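Local coordinates for RNA-induced transcriptional silencing complex protein tas3 (Schizosaccharomyces pombe, PDB 3D1B) that forms part of the core of the RITS complex, which acts in RNA interference to establish heterochromatin and support accurate chromosome segregation, at residues F27-V41 / V55-P67. Sequence-based numbering, arbitrary orientation.
Sequences FFQTNSSCAEALVKV and VLQLVFSASEKFP
V59 packs against C34 and L38 in a buried helix-helix contact within the all-helical C-terminal motif of Tas3, where helix 32-46 meets helix 52-60 and the loop that follows it. The axes of segments 32-41 and 55-60 approach to 8.8 Å at 135°, an inclined antiparallel crossing. The two methyls of V59 divide the work: CG1, anti to the backbone N (chi1 169°), meets C34 CB and the ring edge of F28, while CG2 lies 4.0 Å from L38 CD1. Further along, V41 spreads its branches over V55 and L58, with CG2 3.9 Å from L58 CB. In the type I turn from F60 to S63, A62 CB touches A37 CB at 3.7 Å, and L74 of the second subunit packs on both alanines. S33 OG donates a 2.7 Å hydrogen bond to A62 O, arriving above the carbonyl plane. At the two ends of the turn, F60 and S63 meet F27: the two rings sit obliquely, and F27 CZ lies 3.4 Å from S63 CB; I98 of helix 89-105 touches both phenylalanines. S63 OG turns back to F60 O, which also accepts from S63 N, a double grip that fixes the turn beside F27. One water joins T30 OG1, also hydrogen-bonded to S26 O, to K65 O; a second links S33 N to E64 OE1. Apolar packing thus joins the helices, while S33 and two waters tie the start of helix 32-46 and T30 to the departing loop.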
ATOM      1  N   PHE A  27      -0.235 -19.755  -6.918  1.00 16.77           N
ATOM      2  CA  PHE A  27       0.017 -18.625  -7.802  1.00 17.23           C
ATOM      3  C   PHE A  27       1.421 -18.065  -7.587  1.00 15.67           C
ATOM      4  O   PHE A  27       2.097 -17.668  -8.534  1.00 17.00           O
ATOM      5  CB  PHE A  27      -1.044 -17.546  -7.553  1.00 17.40           C
ATOM      6  CG  PHE A  27      -0.922 -16.338  -8.441  1.00 20.83           C
ATOM      7  CD1 PHE A  27      -0.914 -16.466  -9.828  1.00 22.45           C
ATOM      8  CD2 PHE A  27      -0.842 -15.063  -7.882  1.00 20.27           C
ATOM      9  CE1 PHE A  27      -0.829 -15.338 -10.650  1.00 22.22           C
ATOM     10  CE2 PHE A  27      -0.757 -13.929  -8.692  1.00 23.31           C
ATOM     11  CZ  PHE A  27      -0.750 -14.070 -10.081  1.00 20.26           C
ATOM     12  N   PHE A  28       1.860 -18.027  -6.334  1.00 13.87           N
ATOM     13  CA  PHE A  28       3.188 -17.526  -6.018  1.00 15.20           C
ATOM     14  C   PHE A  28       4.230 -18.521  -6.525  1.00 16.20           C
ATOM     15  O   PHE A  28       5.222 -18.138  -7.148  1.00 17.19           O
ATOM     16  CB  PHE A  28       3.341 -17.371  -4.501  1.00 15.56           C
ATOM     17  CG  PHE A  28       4.689 -16.862  -4.074  1.00 16.97           C
ATOM     18  CD1 PHE A  28       4.928 -15.494  -3.943  1.00 17.86           C
ATOM     19  CD2 PHE A  28       5.724 -17.752  -3.794  1.00 16.07           C
ATOM     20  CE1 PHE A  28       6.182 -15.018  -3.534  1.00 18.68           C
ATOM     21  CE2 PHE A  28       6.978 -17.289  -3.386  1.00 14.67           C
ATOM     22  CZ  PHE A  28       7.209 -15.921  -3.254  1.00 16.91           C
ATOM     23  N   GLN A  29       3.980 -19.801  -6.274  1.00 18.02           N
ATOM     24  CA  GLN A  29       4.914 -20.858  -6.659  1.00 20.13           C
ATOM     25  C   GLN A  29       5.010 -21.146  -8.152  1.00 23.03           C
ATOM     26  O   GLN A  29       5.881 -21.904  -8.573  1.00 24.65           O
ATOM     27  CB  GLN A  29       4.586 -22.146  -5.896  1.00 21.11           C
ATOM     28  CG  GLN A  29       4.574 -21.953  -4.389  1.00 23.05           C
ATOM     29  CD  GLN A  29       4.627 -23.257  -3.614  1.00 24.49           C
ATOM     30  OE1 GLN A  29       4.225 -24.303  -4.113  1.00 25.77           O
ATOM     31  NE2 GLN A  29       5.107 -23.192  -2.374  1.00 23.09           N
ATOM     32  N   THR A  30       4.113 -20.573  -8.952  1.00 20.19           N
ATOM     33  CA  THR A  30       4.183 -20.770 -10.396  1.00 22.42           C
ATOM     34  C   THR A  30       4.755 -19.520 -11.060  1.00 22.69           C
ATOM     35  O   THR A  30       4.952 -19.490 -12.272  1.00 22.69           O
ATOM     36  CB  THR A  30       2.798 -21.092 -11.018  1.00 23.91           C
ATOM     37  OG1 THR A  30       1.850 -20.082 -10.661  1.00 25.61           O
ATOM     38  CG2 THR A  30       2.306 -22.441 -10.537  1.00 28.02           C
ATOM     39  N   ASN A  31       5.024 -18.491 -10.257  1.00 22.27           N
ATOM     40  CA  ASN A  31       5.588 -17.239 -10.759  1.00 22.48           C
ATOM     41  C   ASN A  31       6.928 -16.921 -10.113  1.00 23.17           C
ATOM     42  O   ASN A  31       6.979 -16.269  -9.066  1.00 20.58           O
ATOM     43  CB  ASN A  31       4.637 -16.068 -10.501  1.00 22.98           C
ATOM     44  CG  ASN A  31       3.445 -16.069 -11.427  1.00 23.60           C
ATOM     45  OD1 ASN A  31       2.421 -16.689 -11.147  1.00 24.91           O
ATOM     46  ND2 ASN A  31       3.577 -15.382 -12.551  1.00 20.60           N
ATOM     47  N   SER A  32       8.014 -17.369 -10.732  1.00 22.53           N
ATOM     48  CA  SER A  32       9.339 -17.110 -10.181  1.00 23.89           C
ATOM     49  C   SER A  32       9.547 -15.612 -10.008  1.00 22.39           C
ATOM     50  O   SER A  32      10.306 -15.181  -9.144  1.00 23.05           O
ATOM     51  CB  SER A  32      10.426 -17.674 -11.097  1.00 24.13           C
ATOM     52  OG  SER A  32      10.436 -16.999 -12.339  1.00 32.23           O
ATOM     53  N   SER A  33       8.873 -14.822 -10.839  1.00 22.18           N
ATOM     54  CA  SER A  33       8.985 -13.368 -10.764  1.00 21.72           C
ATOM     55  C   SER A  33       8.442 -12.869  -9.428  1.00 20.11           C
ATOM     56  O   SER A  33       8.904 -11.860  -8.905  1.00 20.23           O
ATOM     57  CB  SER A  33       8.226 -12.705 -11.920  1.00 22.01           C
ATOM     58  OG  SER A  33       6.855 -13.057 -11.906  1.00 25.92           O
ATOM     59  N   CYS A  34       7.460 -13.577  -8.878  1.00 20.42           N
ATOM     60  CA  CYS A  34       6.902 -13.194  -7.585  1.00 19.87           C
ATOM     61  C   CYS A  34       7.905 -13.526  -6.486  1.00 20.08           C
ATOM     62  O   CYS A  34       8.071 -12.766  -5.538  1.00 21.36           O
ATOM     63  CB  CYS A  34       5.585 -13.925  -7.318  1.00 20.51           C
ATOM     64  SG  CYS A  34       4.189 -13.281  -8.275  1.00 21.42           S
ATOM     65  N   ALA A  35       8.570 -14.671  -6.608  1.00 20.64           N
ATOM     66  CA  ALA A  35       9.561 -15.065  -5.612  1.00 19.85           C
ATOM     67  C   ALA A  35      10.703 -14.051  -5.632  1.00 21.15           C
ATOM     68  O   ALA A  35      11.195 -13.624  -4.584  1.00 20.30           O
ATOM     69  CB  ALA A  35      10.087 -16.473  -5.920  1.00 21.25           C
ATOM     70  N   GLU A  36      11.111 -13.662  -6.837  1.00 21.01           N
ATOM     71  CA  GLU A  36      12.182 -12.693  -7.011  1.00 22.58           C
ATOM     72  C   GLU A  36      11.785 -11.341  -6.423  1.00 23.26           C
ATOM     73  O   GLU A  36      12.603 -10.651  -5.816  1.00 21.45           O
ATOM     74  CB  GLU A  36      12.512 -12.548  -8.498  1.00 27.06           C
ATOM     75  CG  GLU A  36      13.317 -13.718  -9.058  1.00 33.19           C
ATOM     76  CD  GLU A  36      13.004 -14.014 -10.514  1.00 37.96           C
ATOM     77  OE1 GLU A  36      12.887 -13.060 -11.312  1.00 39.93           O
ATOM     78  OE2 GLU A  36      12.885 -15.211 -10.863  1.00 40.90           O
ATOM     79  N   ALA A  37      10.522 -10.969  -6.608  1.00 20.92           N
ATOM     80  CA  ALA A  37      10.013  -9.699  -6.098  1.00 19.11           C
ATOM     81  C   ALA A  37      10.004  -9.684  -4.570  1.00 19.08           C
ATOM     82  O   ALA A  37      10.365  -8.686  -3.943  1.00 19.54           O
ATOM     83  CB  ALA A  37       8.604  -9.460  -6.637  1.00 18.73           C
ATOM     84  N   LEU A  38       9.597 -10.793  -3.964  1.00 18.64           N
ATOM     85  CA  LEU A  38       9.552 -10.865  -2.508  1.00 18.19           C
ATOM     86  C   LEU A  38      10.937 -10.634  -1.907  1.00 19.30           C
ATOM     87  O   LEU A  38      11.073  -9.976  -0.876  1.00 19.62           O
ATOM     88  CB  LEU A  38       9.007 -12.222  -2.056  1.00 18.57           C
ATOM     89  CG  LEU A  38       8.871 -12.395  -0.542  1.00 18.91           C
ATOM     90  CD1 LEU A  38       7.936 -11.328   0.028  1.00 17.07           C
ATOM     91  CD2 LEU A  38       8.344 -13.787  -0.242  1.00 17.57           C
ATOM     92  N   VAL A  39      11.966 -11.164  -2.560  1.00 20.14           N
ATOM     93  CA  VAL A  39      13.330 -11.001  -2.067  1.00 21.13           C
ATOM     94  C   VAL A  39      13.708  -9.527  -1.964  1.00 21.87           C
ATOM     95  O   VAL A  39      14.357  -9.110  -1.000  1.00 21.73           O
ATOM     96  CB  VAL A  39      14.347 -11.728  -2.984  1.00 21.87           C
ATOM     97  CG1 VAL A  39      15.773 -11.341  -2.605  1.00 21.13           C
ATOM     98  CG2 VAL A  39      14.160 -13.228  -2.862  1.00 22.18           C
ATOM     99  N   LYS A  40      13.287  -8.739  -2.950  1.00 21.24           N
ATOM    100  CA  LYS A  40      13.595  -7.312  -2.973  1.00 23.23           C
ATOM    101  C   LYS A  40      12.645  -6.488  -2.107  1.00 22.33           C
ATOM    102  O   LYS A  40      13.034  -5.463  -1.547  1.00 22.61           O
ATOM    103  CB  LYS A  40      13.541  -6.776  -4.409  1.00 23.18           C
ATOM    104  CG  LYS A  40      14.443  -7.492  -5.406  1.00 27.08           C
ATOM    105  CD  LYS A  40      14.588  -6.662  -6.676  1.00 30.32           C
ATOM    106  CE  LYS A  40      15.359  -7.389  -7.772  1.00 33.59           C
ATOM    107  NZ  LYS A  40      14.460  -8.154  -8.688  1.00 34.27           N
ATOM    108  N   VAL A  41      11.402  -6.946  -1.996  1.00 22.17           N
ATOM    109  CA  VAL A  41      10.376  -6.243  -1.231  1.00 20.98           C
ATOM    110  C   VAL A  41      10.410  -6.452   0.277  1.00 21.58           C
ATOM    111  O   VAL A  41      10.232  -5.503   1.043  1.00 20.80           O
ATOM    112  CB  VAL A  41       8.959  -6.641  -1.720  1.00 19.99           C
ATOM    113  CG1 VAL A  41       7.904  -6.050  -0.801  1.00 21.07           C
ATOM    114  CG2 VAL A  41       8.738  -6.165  -3.150  1.00 19.98           C
ATOM    115  N   VAL A  55       3.108  -5.580   0.887  1.00 12.86           N
ATOM    116  CA  VAL A  55       3.994  -6.618   0.363  1.00 14.56           C
ATOM    117  C   VAL A  55       3.225  -7.426  -0.683  1.00 14.66           C
ATOM    118  O   VAL A  55       3.729  -7.690  -1.776  1.00 15.61           O
ATOM    119  CB  VAL A  55       4.475  -7.576   1.483  1.00 14.11           C
ATOM    120  CG1 VAL A  55       5.176  -8.784   0.864  1.00 15.89           C
ATOM    121  CG2 VAL A  55       5.416  -6.848   2.420  1.00 15.23           C
ATOM    122  N   LEU A  56       1.996  -7.806  -0.348  1.00 14.57           N
ATOM    123  CA  LEU A  56       1.165  -8.582  -1.267  1.00 16.48           C
ATOM    124  C   LEU A  56       0.921  -7.849  -2.573  1.00 17.74           C
ATOM    125  O   LEU A  56       1.011  -8.433  -3.654  1.00 16.43           O
ATOM    126  CB  LEU A  56      -0.186  -8.908  -0.627  1.00 17.21           C
ATOM    127  CG  LEU A  56      -0.188  -9.952   0.486  1.00 21.46           C
ATOM    128  CD1 LEU A  56      -1.608 -10.120   1.010  1.00 23.86           C
ATOM    129  CD2 LEU A  56       0.349 -11.278  -0.055  1.00 20.49           C
ATOM    130  N   GLN A  57       0.615  -6.560  -2.482  1.00 15.71           N
ATOM    131  CA  GLN A  57       0.350  -5.799  -3.691  1.00 17.23           C
ATOM    132  C   GLN A  57       1.595  -5.697  -4.570  1.00 16.73           C
ATOM    133  O   GLN A  57       1.520  -5.872  -5.785  1.00 17.33           O
ATOM    134  CB  GLN A  57      -0.166  -4.399  -3.332  1.00 20.18           C
ATOM    135  CG  GLN A  57      -0.886  -3.707  -4.480  1.00 24.18           C
ATOM    136  CD  GLN A  57      -1.589  -2.429  -4.043  1.00 24.56           C
ATOM    137  OE1 GLN A  57      -2.017  -2.309  -2.898  1.00 28.16           O
ATOM    138  NE2 GLN A  57      -1.724  -1.482  -4.959  1.00 26.52           N
ATOM    139  N   LEU A  58       2.744  -5.426  -3.957  1.00 15.39           N
ATOM    140  CA  LEU A  58       3.984  -5.299  -4.706  1.00 15.88           C
ATOM    141  C   LEU A  58       4.400  -6.614  -5.341  1.00 17.22           C
ATOM    142  O   LEU A  58       4.748  -6.662  -6.526  1.00 16.86           O
ATOM    143  CB  LEU A  58       5.098  -4.779  -3.792  1.00 17.01           C
ATOM    144  CG  LEU A  58       4.885  -3.324  -3.370  1.00 19.24           C
ATOM    145  CD1 LEU A  58       5.934  -2.912  -2.350  1.00 19.71           C
ATOM    146  CD2 LEU A  58       4.960  -2.433  -4.606  1.00 20.23           C
ATOM    147  N   VAL A  59       4.354  -7.681  -4.553  1.00 16.01           N
ATOM    148  CA  VAL A  59       4.739  -8.995  -5.040  1.00 16.69           C
ATOM    149  C   VAL A  59       3.853  -9.475  -6.182  1.00 16.06           C
ATOM    150  O   VAL A  59       4.349  -9.945  -7.209  1.00 17.08           O
ATOM    151  CB  VAL A  59       4.716 -10.025  -3.896  1.00 18.16           C
ATOM    152  CG1 VAL A  59       4.865 -11.431  -4.454  1.00 16.90           C
ATOM    153  CG2 VAL A  59       5.850  -9.727  -2.921  1.00 17.10           C
ATOM    154  N   PHE A  60       2.542  -9.353  -6.023  1.00 15.64           N
ATOM    155  CA  PHE A  60       1.657  -9.801  -7.089  1.00 16.14           C
ATOM    156  C   PHE A  60       1.752  -8.935  -8.342  1.00 16.28           C
ATOM    157  O   PHE A  60       1.440  -9.396  -9.444  1.00 15.04           O
ATOM    158  CB  PHE A  60       0.207  -9.871  -6.593  1.00 18.27           C
ATOM    159  CG  PHE A  60      -0.035 -10.966  -5.593  1.00 20.59           C
ATOM    160  CD1 PHE A  60       0.663 -12.167  -5.675  1.00 23.04           C
ATOM    161  CD2 PHE A  60      -0.983 -10.814  -4.590  1.00 23.28           C
ATOM    162  CE1 PHE A  60       0.419 -13.201  -4.767  1.00 24.76           C
ATOM    163  CE2 PHE A  60      -1.234 -11.846  -3.680  1.00 24.04           C
ATOM    164  CZ  PHE A  60      -0.528 -13.037  -3.773  1.00 22.57           C
ATOM    165  N   SER A  61       2.202  -7.692  -8.194  1.00 16.54           N
ATOM    166  CA  SER A  61       2.324  -6.807  -9.352  1.00 17.89           C
ATOM    167  C   SER A  61       3.406  -7.316 -10.298  1.00 19.36           C
ATOM    168  O   SER A  61       3.474  -6.904 -11.459  1.00 20.03           O
ATOM    169  CB  SER A  61       2.662  -5.373  -8.920  1.00 18.44           C
ATOM    170  OG  SER A  61       4.028  -5.245  -8.544  1.00 17.68           O
ATOM    171  N   ALA A  62       4.242  -8.222  -9.796  1.00 18.50           N
ATOM    172  CA  ALA A  62       5.329  -8.788 -10.586  1.00 19.60           C
ATOM    173  C   ALA A  62       4.942 -10.085 -11.285  1.00 19.56           C
ATOM    174  O   ALA A  62       5.727 -10.620 -12.069  1.00 19.58           O
ATOM    175  CB  ALA A  62       6.550  -9.034  -9.702  1.00 18.15           C
ATOM    176  N   SER A  63       3.741 -10.587 -11.011  1.00 19.48           N
ATOM    177  CA  SER A  63       3.287 -11.834 -11.621  1.00 20.74           C
ATOM    178  C   SER A  63       3.188 -11.682 -13.130  1.00 22.94           C
ATOM    179  O   SER A  63       2.840 -10.618 -13.635  1.00 19.51           O
ATOM    180  CB  SER A  63       1.928 -12.249 -11.050  1.00 23.50           C
ATOM    181  OG  SER A  63       0.945 -11.266 -11.309  1.00 25.59           O
ATOM    182  N   GLU A  64       3.495 -12.758 -13.847  1.00 25.49           N
ATOM    183  CA  GLU A  64       3.459 -12.738 -15.304  1.00 28.43           C
ATOM    184  C   GLU A  64       2.586 -13.864 -15.842  1.00 27.70           C
ATOM    185  O   GLU A  64       2.093 -13.795 -16.967  1.00 29.66           O
ATOM    186  CB  GLU A  64       4.878 -12.913 -15.858  1.00 31.55           C
ATOM    187  CG  GLU A  64       5.925 -12.023 -15.207  1.00 36.45           C
ATOM    188  CD  GLU A  64       7.344 -12.406 -15.592  1.00 40.35           C
ATOM    189  OE1 GLU A  64       7.642 -13.620 -15.637  1.00 41.98           O
ATOM    190  OE2 GLU A  64       8.167 -11.497 -15.834  1.00 41.15           O
ATOM    191  N   LYS A  65       2.387 -14.893 -15.027  1.00 26.91           N
ATOM    192  CA  LYS A  65       1.621 -16.053 -15.454  1.00 27.85           C
ATOM    193  C   LYS A  65       0.240 -16.237 -14.843  1.00 24.74           C
ATOM    194  O   LYS A  65       0.111 -16.543 -13.662  1.00 24.94           O
ATOM    195  CB  LYS A  65       2.451 -17.318 -15.212  1.00 30.75           C
ATOM    196  CG  LYS A  65       3.818 -17.274 -15.882  1.00 36.99           C
ATOM    197  CD  LYS A  65       4.350 -18.673 -16.151  1.00 39.95           C
ATOM    198  CE  LYS A  65       5.166 -19.203 -14.994  1.00 42.22           C
ATOM    199  NZ  LYS A  65       4.945 -20.661 -14.767  1.00 44.54           N
ATOM    200  N   PHE A  66      -0.786 -16.063 -15.670  1.00 22.19           N
ATOM    201  CA  PHE A  66      -2.165 -16.237 -15.233  1.00 21.09           C
ATOM    202  C   PHE A  66      -3.154 -16.106 -16.384  1.00 19.01           C
ATOM    203  O   PHE A  66      -2.891 -15.419 -17.374  1.00 20.26           O
ATOM    204  CB  PHE A  66      -2.516 -15.230 -14.125  1.00 19.01           C
ATOM    205  CG  PHE A  66      -2.222 -13.796 -14.477  1.00 17.94           C
ATOM    206  CD1 PHE A  66      -3.131 -13.034 -15.200  1.00 18.22           C
ATOM    207  CD2 PHE A  66      -1.037 -13.200 -14.056  1.00 20.96           C
ATOM    208  CE1 PHE A  66      -2.863 -11.692 -15.494  1.00 18.96           C
ATOM    209  CE2 PHE A  66      -0.760 -11.862 -14.345  1.00 19.31           C
ATOM    210  CZ  PHE A  66      -1.675 -11.105 -15.065  1.00 21.27           C
ATOM    211  N   PRO A  67      -4.303 -16.786 -16.276  1.00 19.06           N
ATOM    212  CA  PRO A  67      -5.325 -16.723 -17.322  1.00 19.85           C
ATOM    213  C   PRO A  67      -5.904 -15.316 -17.431  1.00 20.64           C
ATOM    214  O   PRO A  67      -6.045 -14.606 -16.431  1.00 17.80           O
ATOM    215  CB  PRO A  67      -6.349 -17.757 -16.869  1.00 21.34           C
ATOM    216  CG  PRO A  67      -6.196 -17.761 -15.388  1.00 22.87           C
ATOM    217  CD  PRO A  67      -4.710 -17.704 -15.201  1.00 20.77           C
TER
HETATM  218  O   HOH W   1      -0.034 -19.046 -12.195  1.00 32.97           O
HETATM  219  O   HOH W   2       7.142 -15.638 -13.336  1.00 37.36           O